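Local coordinates for Serine/threonine-protein kinase Tel1 (PDB 6SKY) that transfers phosphate from ATP to serine and threonine residues of proteins and probably activates checkpoint signalling in response to DNA damage, at residues A[1668-1673]-A[1798-1803]; A[1658-1663]-A[1846-1851]; A[1769-1774]-A[1778-1783]; A[1784-1787]-A[1792-1795]; A[1807-1810]-A[1815-1818]. All blocks are in the same frame, centred on the assembly; numbering follows the deposited sequence.

In the fold
From the N terminus, helix 1657-1663 opens contact 2, the widest loop, which closes only at the end of helix 1836-1849; the other four contacts lie within it. Contact 1 opens next, on helix 1670-1684, and closes on helix 1793-1808. Inside its span come two short closures in series: contact 3 turns helix 1762-1771 into helix 1778-1781, and contact 4 turns helix 1783-1789 into helix 1793-1808. Contact 5 follows contact 1 and leads from that same helix into helix 1815-1827. None cross. Helix 1793-1808 thus serves contacts 1, 4 and 5, while its Pro1799 packs on both tyrosines of contact 2 and Val1801 on Leu1780 and Leu1783.

Contact 1. Residues A[1668-1673]-A[1798-1803]; sequences GSSEEG and FPFVVH
Ser1670 and Phe1800 mark the closest approach of the two backbones, their CA atoms 5.0 Å apart, where the first turn of helix 1670-1684 faces the middle of helix 1793-1808. Ser1669 holds the N-cap position of the first helix; the second is kinked, the N atoms of Pro1799 and Phe1800 having no bond to the turn before. The phenyl group of Phe1800 lies between the helices. One face lies against Gly1673, whose CA makes a CH-pi contact 4.1 Å from the ring centroid and 14° off its normal; lacking a side chain, the glycine lets the ring reach its backbone. Ser1670 CA comes obliquely to the same ring, 3.9 Å from Phe1800 CD1. One turn on, His1803 swings its imidazole opposite its own backbone N (chi1 172°) and offers ND1 to Ser1670 OG, which sits at the ring edge near its plane. Either may donate in this hydrogen bond; the modelled 2.5 Å between OG and ND1 is doubtfully short. Away from the interface, Glu1672 OE1 accepts from Gly1668 N at 3.2 Å and also from Val1667 N, tying the carboxylate to the residues just before the helix. Tyr1848 OH of helix 1836-1849 shares a further hydrogen bond with Ser1670 OG, Trp1866 meets the His1803 ring edge-to-face, and helix 1762-1771 touches Phe1798 and Val1802 of helix 1793-1808.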
# COMPACT_ATOMS: atom_id res chain seq x y z
N GLY A 1668 25.05 -51.80 -12.75
CA GLY A 1668 25.36 -50.41 -12.93
C GLY A 1668 26.61 -50.12 -13.73
O GLY A 1668 27.15 -49.02 -13.62
N SER A 1669 27.08 -51.07 -14.53
CA SER A 1669 28.30 -50.91 -15.30
C SER A 1669 27.98 -50.61 -16.76
O SER A 1669 26.86 -50.81 -17.22
CB SER A 1669 29.16 -52.16 -15.20
OG SER A 1669 28.40 -53.32 -15.45
N SER A 1670 28.99 -50.13 -17.47
CA SER A 1670 28.84 -49.88 -18.90
C SER A 1670 28.76 -51.16 -19.70
O SER A 1670 28.19 -51.16 -20.80
CB SER A 1670 30.00 -49.03 -19.40
OG SER A 1670 30.04 -47.80 -18.73
N GLU A 1671 29.32 -52.26 -19.20
CA GLU A 1671 29.21 -53.53 -19.92
C GLU A 1671 27.76 -53.99 -19.99
O GLU A 1671 27.31 -54.45 -21.04
CB GLU A 1671 30.07 -54.60 -19.26
CG GLU A 1671 31.55 -54.34 -19.33
CD GLU A 1671 32.12 -53.83 -18.01
OE1 GLU A 1671 31.32 -53.48 -17.12
OE2 GLU A 1671 33.36 -53.77 -17.88
N GLU A 1672 27.02 -53.87 -18.90
CA GLU A 1672 25.60 -54.19 -18.94
C GLU A 1672 24.85 -53.26 -19.88
O GLU A 1672 23.90 -53.68 -20.55
CB GLU A 1672 24.99 -54.13 -17.55
CG GLU A 1672 25.24 -55.36 -16.71
CD GLU A 1672 24.59 -55.26 -15.35
OE1 GLU A 1672 24.44 -54.12 -14.86
OE2 GLU A 1672 24.22 -56.30 -14.78
N GLY A 1673 25.25 -52.00 -19.94
CA GLY A 1673 24.59 -51.07 -20.84
C GLY A 1673 24.79 -51.46 -22.29
O GLY A 1673 23.84 -51.47 -23.08
N PHE A 1798 27.43 -44.19 -27.26
CA PHE A 1798 28.63 -43.36 -27.10
C PHE A 1798 29.13 -43.27 -25.66
O PHE A 1798 30.34 -43.46 -25.44
CB PHE A 1798 28.34 -41.98 -27.68
CG PHE A 1798 29.55 -41.16 -27.91
CD1 PHE A 1798 30.39 -41.44 -28.96
CD2 PHE A 1798 29.83 -40.09 -27.09
CE1 PHE A 1798 31.49 -40.68 -29.17
CE2 PHE A 1798 30.94 -39.34 -27.31
CZ PHE A 1798 31.77 -39.63 -28.35
N PRO A 1799 28.30 -42.97 -24.65
CA PRO A 1799 28.85 -42.86 -23.29
C PRO A 1799 29.47 -44.14 -22.79
O PRO A 1799 30.51 -44.11 -22.12
CB PRO A 1799 27.63 -42.46 -22.47
CG PRO A 1799 26.74 -41.83 -23.41
CD PRO A 1799 26.88 -42.60 -24.66
N PHE A 1800 28.86 -45.28 -23.08
CA PHE A 1800 29.39 -46.55 -22.61
C PHE A 1800 30.74 -46.84 -23.23
O PHE A 1800 31.65 -47.33 -22.55
CB PHE A 1800 28.41 -47.67 -22.92
CG PHE A 1800 27.05 -47.45 -22.36
CD1 PHE A 1800 26.86 -47.30 -21.01
CD2 PHE A 1800 25.96 -47.42 -23.18
CE1 PHE A 1800 25.61 -47.10 -20.50
CE2 PHE A 1800 24.71 -47.22 -22.66
CZ PHE A 1800 24.55 -47.06 -21.32
N VAL A 1801 30.91 -46.52 -24.51
CA VAL A 1801 32.19 -46.75 -25.16
C VAL A 1801 33.26 -45.85 -24.57
O VAL A 1801 34.37 -46.30 -24.26
CB VAL A 1801 32.05 -46.53 -26.68
CG1 VAL A 1801 33.38 -46.68 -27.35
CG2 VAL A 1801 31.08 -47.52 -27.26
N VAL A 1802 32.95 -44.56 -24.42
CA VAL A 1802 33.92 -43.63 -23.85
C VAL A 1802 34.35 -44.09 -22.47
O VAL A 1802 35.54 -44.11 -22.14
CB VAL A 1802 33.35 -42.21 -23.82
CG1 VAL A 1802 34.25 -41.32 -23.02
CG2 VAL A 1802 33.21 -41.68 -25.20
N HIS A 1803 33.39 -44.48 -21.63
CA HIS A 1803 33.72 -44.91 -20.29
C HIS A 1803 34.56 -46.18 -20.30
O HIS A 1803 35.51 -46.30 -19.53
CB HIS A 1803 32.46 -45.12 -19.46
CG HIS A 1803 32.72 -45.74 -18.13
ND1 HIS A 1803 32.07 -46.87 -17.69
CD2 HIS A 1803 33.57 -45.39 -17.14
CE1 HIS A 1803 32.51 -47.19 -16.49
NE2 HIS A 1803 33.42 -46.31 -16.13

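Contact 2. Residues A[1658-1663]-A[1846-1851]; sequences QEYRRL and ILYLRT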
# COMPACT_ATOMS: atom_id res chain seq x y z
N GLN A 1658 18.52 -40.78 -17.47
CA GLN A 1658 17.52 -41.77 -17.11
C GLN A 1658 17.61 -43.00 -18.00
O GLN A 1658 17.43 -44.12 -17.53
CB GLN A 1658 16.13 -41.16 -17.18
CG GLN A 1658 15.51 -40.90 -15.83
CD GLN A 1658 14.05 -41.29 -15.79
OE1 GLN A 1658 13.47 -41.70 -16.80
NE2 GLN A 1658 13.44 -41.18 -14.61
N GLU A 1659 17.90 -42.81 -19.28
CA GLU A 1659 18.05 -43.96 -20.17
C GLU A 1659 19.33 -44.72 -19.88
O GLU A 1659 19.35 -45.95 -19.90
CB GLU A 1659 18.00 -43.52 -21.62
CG GLU A 1659 17.49 -42.11 -21.82
CD GLU A 1659 16.02 -41.94 -21.47
OE1 GLU A 1659 15.30 -42.95 -21.40
OE2 GLU A 1659 15.60 -40.78 -21.26
N TYR A 1660 20.42 -44.00 -19.62
CA TYR A 1660 21.66 -44.67 -19.27
C TYR A 1660 21.52 -45.45 -17.98
O TYR A 1660 22.21 -46.45 -17.78
CB TYR A 1660 22.80 -43.67 -19.15
CG TYR A 1660 23.00 -42.78 -20.34
CD1 TYR A 1660 22.55 -43.13 -21.59
CD2 TYR A 1660 23.67 -41.58 -20.20
CE1 TYR A 1660 22.74 -42.30 -22.65
CE2 TYR A 1660 23.87 -40.76 -21.26
CZ TYR A 1660 23.41 -41.12 -22.48
OH TYR A 1660 23.62 -40.27 -23.53
N ARG A 1661 20.65 -45.00 -17.07
CA ARG A 1661 20.46 -45.73 -15.83
C ARG A 1661 19.45 -46.85 -15.99
O ARG A 1661 19.50 -47.82 -15.23
CB ARG A 1661 20.02 -44.78 -14.73
CG ARG A 1661 21.16 -43.92 -14.27
CD ARG A 1661 20.71 -42.78 -13.41
NE ARG A 1661 21.83 -41.90 -13.14
CZ ARG A 1661 21.75 -40.78 -12.43
NH1 ARG A 1661 20.59 -40.41 -11.91
NH2 ARG A 1661 22.82 -40.04 -12.24
N ARG A 1662 18.54 -46.75 -16.95
CA ARG A 1662 17.66 -47.86 -17.24
C ARG A 1662 18.42 -49.00 -17.90
O ARG A 1662 18.19 -50.17 -17.59
CB ARG A 1662 16.51 -47.40 -18.13
CG ARG A 1662 15.52 -48.48 -18.46
CD ARG A 1662 14.54 -48.02 -19.51
NE ARG A 1662 15.19 -47.80 -20.80
CZ ARG A 1662 15.43 -48.77 -21.68
NH1 ARG A 1662 15.09 -50.02 -21.41
NH2 ARG A 1662 16.02 -48.49 -22.83
N LEU A 1663 19.33 -48.67 -18.82
CA LEU A 1663 20.11 -49.70 -19.50
C LEU A 1663 21.08 -50.37 -18.55
O LEU A 1663 21.02 -51.59 -18.33
CB LEU A 1663 20.85 -49.09 -20.68
CG LEU A 1663 19.97 -48.55 -21.79
CD1 LEU A 1663 20.80 -47.78 -22.78
CD2 LEU A 1663 19.29 -49.70 -22.47
N ILE A 1846 29.70 -36.26 -20.60
CA ILE A 1846 30.33 -35.70 -19.40
C ILE A 1846 29.48 -36.00 -18.17
O ILE A 1846 29.99 -36.42 -17.12
CB ILE A 1846 30.55 -34.19 -19.57
CG1 ILE A 1846 31.56 -33.92 -20.67
CG2 ILE A 1846 31.04 -33.59 -18.29
CD1 ILE A 1846 31.76 -32.47 -20.94
N LEU A 1847 28.17 -35.78 -18.28
CA LEU A 1847 27.28 -36.07 -17.16
C LEU A 1847 27.35 -37.54 -16.77
O LEU A 1847 27.42 -37.87 -15.58
CB LEU A 1847 25.85 -35.70 -17.52
CG LEU A 1847 25.48 -34.23 -17.54
CD1 LEU A 1847 24.02 -34.13 -17.86
CD2 LEU A 1847 25.77 -33.63 -16.21
N TYR A 1848 27.33 -38.44 -17.75
CA TYR A 1848 27.37 -39.86 -17.43
C TYR A 1848 28.68 -40.23 -16.75
O TYR A 1848 28.69 -41.06 -15.84
CB TYR A 1848 27.18 -40.69 -18.70
CG TYR A 1848 27.34 -42.16 -18.47
CD1 TYR A 1848 26.33 -42.89 -17.88
CD2 TYR A 1848 28.49 -42.82 -18.84
CE1 TYR A 1848 26.46 -44.22 -17.67
CE2 TYR A 1848 28.63 -44.16 -18.62
CZ TYR A 1848 27.61 -44.85 -18.03
OH TYR A 1848 27.74 -46.19 -17.82
N LEU A 1849 29.79 -39.65 -17.19
CA LEU A 1849 31.06 -39.97 -16.55
C LEU A 1849 31.12 -39.45 -15.13
O LEU A 1849 31.85 -40.01 -14.30
CB LEU A 1849 32.21 -39.40 -17.36
CG LEU A 1849 32.61 -40.13 -18.64
CD1 LEU A 1849 33.62 -39.31 -19.36
CD2 LEU A 1849 33.16 -41.48 -18.32
N ARG A 1850 30.38 -38.39 -14.82
CA ARG A 1850 30.32 -37.92 -13.44
C ARG A 1850 29.65 -38.90 -12.48
O ARG A 1850 29.75 -38.71 -11.27
CB ARG A 1850 29.58 -36.60 -13.36
CG ARG A 1850 30.46 -35.39 -13.39
CD ARG A 1850 29.60 -34.17 -13.22
NE ARG A 1850 28.52 -34.41 -12.28
CZ ARG A 1850 28.59 -34.15 -10.98
NH1 ARG A 1850 29.69 -33.64 -10.47
NH2 ARG A 1850 27.55 -34.41 -10.20
N THR A 1851 28.97 -39.93 -12.97
CA THR A 1851 28.29 -40.87 -12.10
C THR A 1851 29.02 -42.20 -11.97
O THR A 1851 28.50 -43.11 -11.32
CB THR A 1851 26.87 -41.15 -12.59
OG1 THR A 1851 26.92 -41.96 -13.76
CG2 THR A 1851 26.16 -39.87 -12.93
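Tyr1660 and Tyr1848 carry this contact between helices 1657-1663 and 1836-1849, their CA atoms 7.7 Å apart. The two rings leave their helices differently: Tyr1660 has CG opposite its carbonyl carbon (chi1 -54°), Tyr1848 has CG opposite its backbone N (chi1 175°). The planes stand at 85° with centroids 5.5 Å apart, and the rings meet obliquely. They touch near their CB ends: Tyr1660 CD2 is 3.8 Å from Tyr1848 CD1, and each CB also comes close to an atom of the other ring, Tyr1848 CB lying 3.9 Å from Tyr1660 CD2. Beside them Arg1661 runs extended from CG to NE, and the edge of its guanidinium meets a methyl, NH2 being 3.4 Å from Thr1851 CG2. The hydroxyl of Thr1851 turns back to its own chain, OG1 donating to Tyr1848 O at 2.9 Å; the same carbonyl takes Thr1851 N, so two bonds hold the chain as it leaves the helix. Pro1799 of helix 1793-1808 packs on both tyrosines, and Phe1800 meets Tyr1848 edge-to-face. Arg1661 also touches Pro2730 and Asp2731 in the kinase part of the chain. Such helix-on-helix packing through large side chains belongs to the alpha-solenoid architecture of this protein.

Contact 3. Residues A[1769-1774]-A[1778-1783]; sequences RLALSA and VTLRVL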
# COMPACT_ATOMS: atom_id res chain seq x y z
N ARG A 1769 36.72 -45.07 -33.76
CA ARG A 1769 38.12 -44.73 -33.51
C ARG A 1769 38.52 -45.05 -32.08
O ARG A 1769 39.65 -45.48 -31.83
CB ARG A 1769 38.35 -43.25 -33.81
CG ARG A 1769 39.73 -42.75 -33.50
CD ARG A 1769 40.69 -43.06 -34.62
NE ARG A 1769 41.49 -41.89 -34.96
CZ ARG A 1769 42.61 -41.54 -34.34
NH1 ARG A 1769 43.26 -40.45 -34.72
NH2 ARG A 1769 43.08 -42.27 -33.35
N LEU A 1770 37.61 -44.84 -31.13
CA LEU A 1770 37.91 -45.15 -29.73
C LEU A 1770 37.90 -46.65 -29.48
O LEU A 1770 38.80 -47.18 -28.84
CB LEU A 1770 36.90 -44.45 -28.82
CG LEU A 1770 37.05 -42.95 -28.65
CD1 LEU A 1770 35.92 -42.41 -27.81
CD2 LEU A 1770 38.38 -42.64 -28.01
N ALA A 1771 36.87 -47.34 -29.98
CA ALA A 1771 36.75 -48.77 -29.71
C ALA A 1771 37.86 -49.57 -30.36
O ALA A 1771 38.21 -50.65 -29.86
CB ALA A 1771 35.39 -49.27 -30.19
N LEU A 1772 38.43 -49.08 -31.47
CA LEU A 1772 39.52 -49.81 -32.09
C LEU A 1772 40.80 -49.75 -31.28
O LEU A 1772 41.67 -50.61 -31.44
CB LEU A 1772 39.79 -49.26 -33.50
CG LEU A 1772 38.79 -49.64 -34.59
CD1 LEU A 1772 39.18 -48.98 -35.89
CD2 LEU A 1772 38.71 -51.14 -34.75
N SER A 1773 40.93 -48.76 -30.40
CA SER A 1773 42.15 -48.58 -29.62
C SER A 1773 42.23 -49.48 -28.39
O SER A 1773 43.18 -49.36 -27.62
CB SER A 1773 42.26 -47.12 -29.17
OG SER A 1773 41.20 -46.77 -28.31
N ALA A 1774 41.27 -50.38 -28.20
CA ALA A 1774 41.25 -51.27 -27.03
C ALA A 1774 40.81 -52.66 -27.46
O ALA A 1774 39.67 -53.06 -27.23
CB ALA A 1774 40.33 -50.71 -25.94
N VAL A 1778 36.70 -57.54 -24.94
CA VAL A 1778 35.91 -58.25 -25.94
C VAL A 1778 34.62 -57.52 -26.26
O VAL A 1778 34.04 -57.74 -27.33
CB VAL A 1778 35.63 -59.69 -25.48
CG1 VAL A 1778 34.57 -59.71 -24.43
CG2 VAL A 1778 35.23 -60.56 -26.65
N THR A 1779 34.15 -56.64 -25.37
CA THR A 1779 32.90 -55.95 -25.63
C THR A 1779 33.09 -54.78 -26.59
O THR A 1779 32.13 -54.38 -27.26
CB THR A 1779 32.28 -55.46 -24.32
OG1 THR A 1779 32.53 -56.43 -23.30
CG2 THR A 1779 30.79 -55.29 -24.48
N LEU A 1780 34.29 -54.21 -26.66
CA LEU A 1780 34.57 -53.15 -27.60
C LEU A 1780 35.10 -53.67 -28.92
O LEU A 1780 35.14 -52.92 -29.90
CB LEU A 1780 35.59 -52.17 -27.03
CG LEU A 1780 35.24 -51.25 -25.88
CD1 LEU A 1780 36.49 -50.59 -25.41
CD2 LEU A 1780 34.23 -50.22 -26.31
N ARG A 1781 35.52 -54.93 -28.97
CA ARG A 1781 36.11 -55.47 -30.18
C ARG A 1781 35.04 -55.82 -31.21
O ARG A 1781 35.30 -55.77 -32.41
CB ARG A 1781 36.94 -56.70 -29.84
CG ARG A 1781 37.80 -57.21 -30.95
CD ARG A 1781 38.13 -58.65 -30.69
NE ARG A 1781 38.52 -58.86 -29.30
CZ ARG A 1781 38.49 -60.03 -28.69
NH1 ARG A 1781 38.07 -61.10 -29.34
NH2 ARG A 1781 38.86 -60.13 -27.42
N VAL A 1782 33.84 -56.17 -30.75
CA VAL A 1782 32.77 -56.62 -31.63
C VAL A 1782 31.89 -55.45 -32.02
O VAL A 1782 30.86 -55.63 -32.68
CB VAL A 1782 31.94 -57.71 -30.94
CG1 VAL A 1782 32.84 -58.79 -30.40
CG2 VAL A 1782 31.14 -57.11 -29.83
N LEU A 1783 32.27 -54.25 -31.62
CA LEU A 1783 31.43 -53.09 -31.85
C LEU A 1783 31.53 -52.48 -33.25
O LEU A 1783 30.49 -52.17 -33.83
CB LEU A 1783 31.71 -52.01 -30.81
CG LEU A 1783 30.87 -52.08 -29.54
CD1 LEU A 1783 31.05 -50.82 -28.74
CD2 LEU A 1783 29.41 -52.29 -29.86
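Ala1771 and Ala1774 receive Leu1780 in a tight turn between consecutive helices of the alpha-solenoid, where helix 1762-1771 gives way to the weakly bonded helix 1778-1781. The closest CA atoms, those of Ala1771 and Leu1780, are 5.3 Å apart. Apolar contacts join the two sides. Leu1780 holds CG opposite its carbonyl carbon (chi1 -70°), which aims its fork at the turn: CD1 lies 3.9 Å from Ala1774 CB, while CD2 is 4.2 Å from Ala1771 CB. Methyl-sized partners let the isobutyl group settle close to the backbone, and beyond them Val1801 and Val1805 of helix 1793-1808 also touch Leu1780. A separate van der Waals contact sets the Ala1771 methyl against a backbone oxygen, CB lying 3.7 Å from Leu1780 O. No hydrogen bond joins the two segments directly. A type I beta turn runs from Ala1771 to Ala1774, its closing bond weak. Leu1770 O takes the N of Ser1773 at 3.1 Å and also accepts from Ser1773 OG, a bond whose modelled shortness is doubtful. On the second segment Arg1781 NE bonds to Pro1775 O in the linking residues, and Val1778 CG2 sits 3.6 Å above one face of the Arg1781 guanidinium, toward the rim.

Contact 4. Residues A[1784-1787]-A[1792-1795]; sequences PPIL and GFAE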
# COMPACT_ATOMS: atom_id res chain seq x y z
N PRO A 1784 32.72 -52.25 -33.81
CA PRO A 1784 32.82 -51.43 -35.02
C PRO A 1784 31.87 -51.87 -36.13
O PRO A 1784 31.29 -51.00 -36.80
CB PRO A 1784 34.29 -51.60 -35.44
CG PRO A 1784 34.98 -51.83 -34.18
CD PRO A 1784 34.06 -52.65 -33.34
N PRO A 1785 31.66 -53.18 -36.36
CA PRO A 1785 30.60 -53.57 -37.30
C PRO A 1785 29.25 -52.96 -36.97
O PRO A 1785 28.65 -52.30 -37.82
CB PRO A 1785 30.58 -55.09 -37.18
CG PRO A 1785 31.94 -55.44 -36.83
CD PRO A 1785 32.44 -54.36 -35.94
N ILE A 1786 28.76 -53.16 -35.74
CA ILE A 1786 27.44 -52.67 -35.36
C ILE A 1786 27.40 -51.15 -35.43
O ILE A 1786 26.40 -50.56 -35.85
CB ILE A 1786 27.07 -53.18 -33.96
CG1 ILE A 1786 27.19 -54.69 -33.91
CG2 ILE A 1786 25.68 -52.78 -33.62
CD1 ILE A 1786 26.77 -55.26 -32.60
N LEU A 1787 28.47 -50.49 -35.00
CA LEU A 1787 28.48 -49.03 -34.99
C LEU A 1787 28.40 -48.48 -36.40
O LEU A 1787 27.75 -47.45 -36.64
CB LEU A 1787 29.73 -48.51 -34.29
CG LEU A 1787 29.77 -48.68 -32.77
CD1 LEU A 1787 31.18 -48.53 -32.26
CD2 LEU A 1787 28.88 -47.66 -32.12
N GLY A 1792 21.76 -44.99 -35.83
CA GLY A 1792 21.39 -44.47 -34.53
C GLY A 1792 21.91 -45.25 -33.35
O GLY A 1792 21.53 -44.96 -32.22
N PHE A 1793 22.77 -46.25 -33.58
CA PHE A 1793 23.33 -47.02 -32.49
C PHE A 1793 24.48 -46.31 -31.82
O PHE A 1793 24.68 -46.44 -30.61
CB PHE A 1793 23.79 -48.38 -33.01
CG PHE A 1793 24.29 -49.30 -31.95
CD1 PHE A 1793 23.41 -50.05 -31.19
CD2 PHE A 1793 25.63 -49.46 -31.73
CE1 PHE A 1793 23.86 -50.90 -30.23
CE2 PHE A 1793 26.09 -50.31 -30.76
CZ PHE A 1793 25.20 -51.03 -30.02
N ALA A 1794 25.25 -45.54 -32.59
CA ALA A 1794 26.42 -44.87 -32.03
C ALA A 1794 26.03 -43.81 -31.03
O ALA A 1794 26.69 -43.65 -30.00
CB ALA A 1794 27.26 -44.27 -33.15
N GLU A 1795 24.97 -43.06 -31.30
CA GLU A 1795 24.52 -42.07 -30.33
C GLU A 1795 24.00 -42.71 -29.06
O GLU A 1795 24.15 -42.13 -27.98
CB GLU A 1795 23.45 -41.18 -30.95
CG GLU A 1795 23.98 -40.21 -31.97
CD GLU A 1795 24.07 -40.80 -33.36
OE1 GLU A 1795 23.21 -41.64 -33.71
OE2 GLU A 1795 24.99 -40.43 -34.11
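Leu1787 and Ala1794 bring helix 1783-1789 and the start of helix 1793-1808 within 5.5 Å, CA to CA, across a short connection that ends at Gly1792 with positive phi. Phe1793 lies at the centre of the contact. Its CG stands opposite the backbone N (chi1 -176°), which sends the ring over to the earlier helix. There two branched side chains take it from different directions. Ile1786 comes over one face: CG2, set opposite its own backbone N, lies above the middle of the ring in a CH-pi contact, 3.8 Å from the centroid and 13° off the normal. Leu1787 arrives at the ring edge, its side chain at about a right angle to that of Phe1793, with Leu1787 CD2 3.7 Å from Phe1793 CD2. The same methyl reaches the backbone, 3.7 Å from Ala1794 CA, and is 3.9 Å from Ala1794 CB. Leu1677, Ile1678 and Leu1681 of helix 1670-1684 also pack on Phe1793, while Ala1767 and Ile1768 of helix 1762-1771 lie on Leu1787. With no hydrogen bond between the segments, and all four touching residues buried, the pairing of these consecutive helices rests on dispersion and hydrophobic burial, shaped by how methyls fit face and edge of one ring.

Contact 5. Residues A[1807-1810]-A[1815-1818]; sequences AYQL and SAKR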
# COMPACT_ATOMS: atom_id res chain seq x y z
N ALA A 1807 38.27 -46.23 -18.73
CA ALA A 1807 38.50 -47.09 -17.59
C ALA A 1807 39.54 -48.16 -17.89
O ALA A 1807 40.28 -48.57 -16.99
CB ALA A 1807 37.20 -47.74 -17.15
N TYR A 1808 39.59 -48.63 -19.13
CA TYR A 1808 40.60 -49.61 -19.50
C TYR A 1808 41.99 -49.02 -19.42
O TYR A 1808 42.86 -49.57 -18.73
CB TYR A 1808 40.33 -50.12 -20.91
CG TYR A 1808 41.41 -51.01 -21.46
CD1 TYR A 1808 41.62 -52.27 -20.94
CD2 TYR A 1808 42.21 -50.59 -22.50
CE1 TYR A 1808 42.60 -53.09 -21.43
CE2 TYR A 1808 43.20 -51.40 -23.01
CZ TYR A 1808 43.38 -52.65 -22.47
OH TYR A 1808 44.37 -53.46 -22.97
N GLN A 1809 42.23 -47.92 -20.10
CA GLN A 1809 43.59 -47.38 -20.11
C GLN A 1809 43.81 -46.38 -18.98
O GLN A 1809 44.34 -45.29 -19.19
CB GLN A 1809 43.91 -46.77 -21.46
CG GLN A 1809 42.98 -45.70 -21.91
CD GLN A 1809 43.14 -45.40 -23.36
OE1 GLN A 1809 43.21 -44.25 -23.76
NE2 GLN A 1809 43.20 -46.44 -24.17
N LEU A 1810 43.45 -46.77 -17.76
CA LEU A 1810 43.60 -45.87 -16.62
C LEU A 1810 45.03 -45.87 -16.10
O LEU A 1810 45.61 -44.81 -15.85
CB LEU A 1810 42.64 -46.27 -15.50
CG LEU A 1810 41.54 -45.29 -15.09
CD1 LEU A 1810 40.92 -45.74 -13.81
CD2 LEU A 1810 42.08 -43.90 -14.93
N SER A 1815 45.85 -42.29 -23.48
CA SER A 1815 45.82 -41.66 -24.79
C SER A 1815 44.47 -41.04 -25.10
O SER A 1815 44.40 -39.89 -25.54
CB SER A 1815 46.18 -42.70 -25.86
OG SER A 1815 46.19 -42.11 -27.14
N ALA A 1816 43.38 -41.80 -24.90
CA ALA A 1816 42.06 -41.27 -25.19
C ALA A 1816 41.71 -40.11 -24.28
O ALA A 1816 41.04 -39.17 -24.72
CB ALA A 1816 41.01 -42.37 -25.05
N LYS A 1817 42.16 -40.14 -23.03
CA LYS A 1817 41.91 -39.01 -22.14
C LYS A 1817 42.58 -37.76 -22.68
O LYS A 1817 41.95 -36.69 -22.75
CB LYS A 1817 42.41 -39.31 -20.74
CG LYS A 1817 42.32 -38.11 -19.83
CD LYS A 1817 42.90 -38.39 -18.47
CE LYS A 1817 42.82 -37.16 -17.60
NZ LYS A 1817 43.20 -37.46 -16.20
N ARG A 1818 43.85 -37.87 -23.07
CA ARG A 1818 44.57 -36.72 -23.60
C ARG A 1818 43.91 -36.19 -24.86
O ARG A 1818 43.69 -34.98 -25.00
CB ARG A 1818 46.02 -37.12 -23.87
CG ARG A 1818 46.85 -36.03 -24.50
CD ARG A 1818 48.21 -36.55 -24.92
NE ARG A 1818 48.09 -37.68 -25.84
CZ ARG A 1818 47.84 -37.56 -27.14
NH1 ARG A 1818 47.67 -36.35 -27.67
NH2 ARG A 1818 47.74 -38.63 -27.90
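Gln1809 points its side chain at Ala1816 through a first torsion that sets CG between the backbone N and the carbonyl carbon (chi1 57°), with the chain extended beyond CG. The residue has just left helix 1793-1808 and is the centre of an inverse gamma turn, closed by a weak bond from Leu1810 N to Tyr1808 O. From there the carboxamide reaches the first turn of helix 1815-1827 and delivers OE1 to two backbone N-H groups. Ala1816 N donates to Gln1809 OE1 at 2.7 Å; the bond is straight at hydrogen (164°) and approaches the amide oxygen almost head-on, the C=O...N angle being 174°. Ser1815 N adds a weak, bent bond to the same atom at 3.3 Å. The methyl of Ala1816 lies beside the oxygen, 3.2 Å from CB to Gln1809 OE1, and also touches Val1805 of helix 1793-1808. Lys1817 sends its NZ elsewhere, to the carbonyl O of His1865. N-H groups in the first turn of a helix lack a preceding turn, and here a side-chain oxygen supplies the acceptor, tying the two helices. The partial positive charge at the helix start would probably draw electron density toward OE1, strengthening it as an acceptor.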